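Local coordinates for protein aldehyde dehydrogenase 12 (Zea mays, PDB 6D97) that oxidises L-glutamate gamma-semialdehyde to glutamate with NAD+, the last step of proline catabolism in plants, at residues 187-199 with 262-274. Numbering follows the deposited sequence.
Sequences WPYGPVAIITPFN and LLEANPKMTLFTG. With NAD (nicotinamide-adenine-dinucleotide), chain E.
Tyr189, ahead of strand 191-196, lies with one ring face under the bent chain of Met269, whose CG stands 3.7 Å from the ring centroid in a CH-pi contact; SD sits farther off above the same face, a Met-aromatic contact at 5.3 Å. An alanine in place of Tyr189 takes away the ring face under Met269 CG, and the thioether is likely to be freer to turn. Beyond this pair, strands 191-196 and 269-273 run parallel in the Rossmann-type NAD-binding sheet, their short axes 5° apart, and show how a strand pairing packs protein on both faces and lends part of one to a cofactor. Backbone bonds alternate between the strands; Leu271 N gives to Ala193 O, and Leu271 O in turn accepts from Ile195 N at 2.8 Å. One face carries Val192, Ile194, Met269 and Leu271, all packed on Trp524 of helix 517-524.

The other face carries Ala193, Ile195, Thr270 and Phe272; helices 255-265 and 276-285 pack on it, and the adenosine ribose of NAD reaches Ile195 and Phe272. Ile195 splits its branches there: CG2, anti to the backbone N, meets Phe272 CD1 at 3.7 Å and NAD O4B at 3.2 Å, while CG1, with chi1 -54°, sends CD1 tip to tip against Leu262 CD1 at 3.8 Å. Ala193 CB touches the other methyl, Leu262 CD2, at 3.6 Å. The Phe272 ring turns an edge to NAD, with CE1 3.2 Å from O4B, and Thr196 O accepts a hydrogen bond from O3B of that ribose. Aliphatic and aromatic surface thus shapes the adenosine end of the site, while a strand-end carbonyl supplies polar recognition of the sugar.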
# COMPACT_ATOMS: atom_id res chain seq x y z
N TRP A 187 8.28 0.47 -14.21
CA TRP A 187 9.24 0.31 -15.29
C TRP A 187 10.11 1.55 -15.40
O TRP A 187 9.63 2.67 -15.21
CB TRP A 187 8.52 0.10 -16.62
CG TRP A 187 9.09 -1.01 -17.43
CD1 TRP A 187 9.72 -0.92 -18.64
CD2 TRP A 187 9.09 -2.40 -17.08
NE1 TRP A 187 10.11 -2.16 -19.07
CE2 TRP A 187 9.74 -3.09 -18.13
CE3 TRP A 187 8.61 -3.12 -15.98
CZ2 TRP A 187 9.91 -4.47 -18.11
CZ3 TRP A 187 8.79 -4.49 -15.96
CH2 TRP A 187 9.43 -5.15 -17.02
N PRO A 188 11.39 1.40 -15.73
CA PRO A 188 12.25 2.57 -15.93
C PRO A 188 11.89 3.28 -17.22
O PRO A 188 11.10 2.81 -18.04
CB PRO A 188 13.66 1.98 -15.98
CG PRO A 188 13.45 0.62 -16.52
CD PRO A 188 12.13 0.15 -15.97
N TYR A 189 12.49 4.45 -17.40
CA TYR A 189 12.38 5.16 -18.67
C TYR A 189 13.57 4.92 -19.59
O TYR A 189 13.43 5.04 -20.81
CB TYR A 189 12.24 6.66 -18.43
CG TYR A 189 10.94 7.08 -17.78
CD1 TYR A 189 9.78 7.23 -18.53
CD2 TYR A 189 10.88 7.38 -16.43
CE1 TYR A 189 8.59 7.64 -17.94
CE2 TYR A 189 9.71 7.79 -15.84
CZ TYR A 189 8.57 7.92 -16.60
OH TYR A 189 7.41 8.33 -15.98
N GLY A 190 14.73 4.57 -19.03
CA GLY A 190 15.91 4.35 -19.82
C GLY A 190 16.85 5.54 -19.77
O GLY A 190 17.33 5.94 -18.70
N PRO A 191 17.12 6.15 -20.93
CA PRO A 191 17.99 7.33 -20.97
C PRO A 191 17.25 8.55 -20.46
O PRO A 191 16.18 8.90 -20.96
CB PRO A 191 18.34 7.46 -22.46
CG PRO A 191 17.15 6.87 -23.16
CD PRO A 191 16.59 5.79 -22.26
N VAL A 192 17.81 9.18 -19.42
CA VAL A 192 17.18 10.32 -18.77
C VAL A 192 18.23 11.39 -18.50
O VAL A 192 19.43 11.17 -18.63
CB VAL A 192 16.47 9.92 -17.45
CG1 VAL A 192 15.48 8.80 -17.70
CG2 VAL A 192 17.48 9.51 -16.40
N ALA A 193 17.75 12.57 -18.11
CA ALA A 193 18.60 13.72 -17.81
C ALA A 193 18.18 14.35 -16.49
O ALA A 193 17.00 14.30 -16.11
CB ALA A 193 18.54 14.76 -18.93
N ILE A 194 19.15 14.94 -15.80
CA ILE A 194 18.94 15.62 -14.53
C ILE A 194 19.66 16.95 -14.57
O ILE A 194 20.84 17.02 -14.92
CB ILE A 194 19.43 14.78 -13.34
CG1 ILE A 194 18.79 13.40 -13.38
CG2 ILE A 194 19.09 15.46 -12.03
CD1 ILE A 194 19.45 12.42 -12.43
N ILE A 195 18.94 18.02 -14.22
CA ILE A 195 19.44 19.39 -14.27
C ILE A 195 19.09 20.06 -12.95
O ILE A 195 17.90 20.17 -12.61
CB ILE A 195 18.85 20.16 -15.46
CG1 ILE A 195 19.07 19.40 -16.77
CG2 ILE A 195 19.43 21.56 -15.52
CD1 ILE A 195 18.35 19.99 -17.95
N THR A 196 20.10 20.50 -12.21
CA THR A 196 19.92 21.04 -10.87
C THR A 196 20.62 22.37 -10.70
O THR A 196 21.56 22.69 -11.45
CB THR A 196 20.43 20.05 -9.80
OG1 THR A 196 21.86 20.05 -9.78
CG2 THR A 196 19.93 18.65 -10.09
N PRO A 197 20.20 23.20 -9.71
CA PRO A 197 20.70 24.58 -9.63
C PRO A 197 21.86 24.77 -8.67
O PRO A 197 22.47 23.81 -8.19
CB PRO A 197 19.47 25.34 -9.15
CG PRO A 197 18.84 24.38 -8.19
CD PRO A 197 19.12 22.97 -8.73
N PHE A 198 22.16 26.03 -8.36
CA PHE A 198 23.37 26.36 -7.62
C PHE A 198 23.23 26.17 -6.12
O PHE A 198 24.22 25.90 -5.43
CB PHE A 198 23.79 27.80 -7.91
CG PHE A 198 22.99 28.83 -7.15
CD1 PHE A 198 21.79 29.30 -7.66
CD2 PHE A 198 23.43 29.31 -5.93
CE1 PHE A 198 21.05 30.23 -6.97
CE2 PHE A 198 22.69 30.25 -5.23
CZ PHE A 198 21.50 30.71 -5.75
N ASN A 199 22.01 26.32 -5.58
CA ASN A 199 21.90 26.60 -4.15
C ASN A 199 22.08 25.36 -3.28
O ASN A 199 22.51 25.48 -2.12
CB ASN A 199 20.56 27.28 -3.85
CG ASN A 199 19.37 26.45 -4.27
OD1 ASN A 199 19.42 25.72 -5.25
ND2 ASN A 199 18.29 26.56 -3.51
N LEU A 262 19.40 17.98 -24.82
CA LEU A 262 18.09 17.41 -24.54
C LEU A 262 17.30 17.17 -25.83
O LEU A 262 16.63 16.14 -25.97
CB LEU A 262 17.30 18.33 -23.61
CG LEU A 262 17.83 18.54 -22.19
CD1 LEU A 262 16.96 19.55 -21.44
CD2 LEU A 262 17.88 17.23 -21.43
N LEU A 263 17.37 18.11 -26.77
CA LEU A 263 16.64 17.96 -28.01
C LEU A 263 17.32 17.03 -29.00
O LEU A 263 16.66 16.50 -29.89
CB LEU A 263 16.42 19.34 -28.65
CG LEU A 263 15.49 20.23 -27.82
CD1 LEU A 263 15.49 21.67 -28.34
CD2 LEU A 263 14.09 19.66 -27.83
N GLU A 264 18.63 16.81 -28.85
CA GLU A 264 19.35 15.91 -29.73
C GLU A 264 19.39 14.48 -29.21
O GLU A 264 19.30 13.53 -29.99
CB GLU A 264 20.78 16.42 -29.96
CG GLU A 264 20.87 17.61 -30.90
CD GLU A 264 21.78 17.33 -32.08
OE1 GLU A 264 22.95 17.76 -32.05
OE2 GLU A 264 21.33 16.66 -33.03
N ALA A 265 19.52 14.31 -27.89
CA ALA A 265 19.57 12.97 -27.32
C ALA A 265 18.18 12.40 -27.05
O ALA A 265 18.04 11.18 -26.93
CB ALA A 265 20.38 12.98 -26.02
N ASN A 266 17.16 13.26 -26.97
CA ASN A 266 15.78 12.90 -26.69
C ASN A 266 15.70 11.95 -25.51
O ASN A 266 15.30 10.79 -25.68
CB ASN A 266 15.12 12.27 -27.91
CG ASN A 266 15.13 13.18 -29.12
OD1 ASN A 266 15.69 12.84 -30.17
ND2 ASN A 266 14.50 14.35 -29.00
N PRO A 267 16.07 12.38 -24.30
CA PRO A 267 15.91 11.50 -23.14
C PRO A 267 14.44 11.25 -22.88
O PRO A 267 13.58 12.09 -23.18
CB PRO A 267 16.57 12.29 -22.01
CG PRO A 267 16.40 13.70 -22.41
CD PRO A 267 16.53 13.72 -23.91
N LYS A 268 14.14 10.08 -22.32
CA LYS A 268 12.75 9.72 -22.09
C LYS A 268 12.16 10.41 -20.88
O LYS A 268 10.93 10.51 -20.77
CB LYS A 268 12.62 8.20 -21.96
CG LYS A 268 12.86 7.49 -23.29
CD LYS A 268 11.95 8.08 -24.36
CE LYS A 268 12.71 8.34 -25.65
NZ LYS A 268 13.02 7.10 -26.40
N MET A 269 13.00 10.89 -19.96
CA MET A 269 12.54 11.68 -18.83
C MET A 269 13.63 12.69 -18.50
O MET A 269 14.82 12.38 -18.59
CB MET A 269 12.24 10.81 -17.61
CG MET A 269 10.84 11.01 -17.03
SD MET A 269 10.55 12.68 -16.42
CE MET A 269 11.76 12.77 -15.10
N THR A 270 13.22 13.90 -18.12
CA THR A 270 14.16 14.93 -17.69
C THR A 270 13.68 15.49 -16.37
O THR A 270 12.56 16.00 -16.28
CB THR A 270 14.29 16.05 -18.73
OG1 THR A 270 14.86 15.53 -19.94
CG2 THR A 270 15.18 17.16 -18.20
N LEU A 271 14.52 15.38 -15.34
CA LEU A 271 14.28 16.06 -14.08
C LEU A 271 14.93 17.42 -14.15
O LEU A 271 16.15 17.52 -14.33
CB LEU A 271 14.83 15.25 -12.90
CG LEU A 271 14.54 15.68 -11.45
CD1 LEU A 271 15.43 16.83 -10.98
CD2 LEU A 271 13.07 16.03 -11.29
N PHE A 272 14.13 18.48 -14.01
CA PHE A 272 14.66 19.83 -13.94
C PHE A 272 14.32 20.45 -12.60
O PHE A 272 13.16 20.45 -12.18
CB PHE A 272 14.13 20.71 -15.06
CG PHE A 272 14.59 22.13 -14.96
CD1 PHE A 272 15.84 22.49 -15.41
CD2 PHE A 272 13.78 23.10 -14.37
CE1 PHE A 272 16.29 23.79 -15.30
CE2 PHE A 272 14.22 24.40 -14.26
CZ PHE A 272 15.47 24.75 -14.72
N THR A 273 15.34 21.02 -11.95
CA THR A 273 15.16 21.82 -10.75
C THR A 273 15.84 23.15 -10.98
O THR A 273 17.06 23.19 -11.21
CB THR A 273 15.74 21.12 -9.52
OG1 THR A 273 15.16 19.81 -9.39
CG2 THR A 273 15.44 21.92 -8.28
N GLY A 274 15.08 24.24 -10.92
CA GLY A 274 15.65 25.55 -11.16
C GLY A 274 14.58 26.61 -11.32
O GLY A 274 13.48 26.48 -10.77
PA NAD E . 18.11 28.13 -13.45
O1A NAD E . 16.77 27.81 -14.18
O2A NAD E . 18.82 29.36 -13.75
O5B NAD E . 19.28 27.25 -13.65
C5B NAD E . 19.26 25.94 -13.12
C4B NAD E . 19.97 24.91 -14.00
O4B NAD E . 19.35 24.75 -15.27
C3B NAD E . 21.42 25.20 -14.21
O3B NAD E . 22.16 24.05 -14.19
C2B NAD E . 21.42 25.80 -15.55
O2B NAD E . 22.65 25.63 -16.16
C1B NAD E . 20.34 25.03 -16.21
N9A NAD E . 19.73 25.68 -17.36
C8A NAD E . 19.44 27.02 -17.53
N7A NAD E . 18.85 27.18 -18.72
C5A NAD E . 18.73 25.95 -19.36
C6A NAD E . 18.21 25.52 -20.57
N6A NAD E . 17.64 26.47 -21.47
N1A NAD E . 18.25 24.22 -20.89
C2A NAD E . 18.79 23.29 -20.06
N3A NAD E . 19.30 23.67 -18.86
C4A NAD E . 19.28 24.97 -18.49
O3 NAD E . 18.13 28.24 -11.99
PN NAD E . 18.48 29.53 -11.14
O1N NAD E . 18.08 29.10 -9.68
O2N NAD E . 19.96 29.82 -11.15
O5D NAD E . 17.69 30.76 -11.51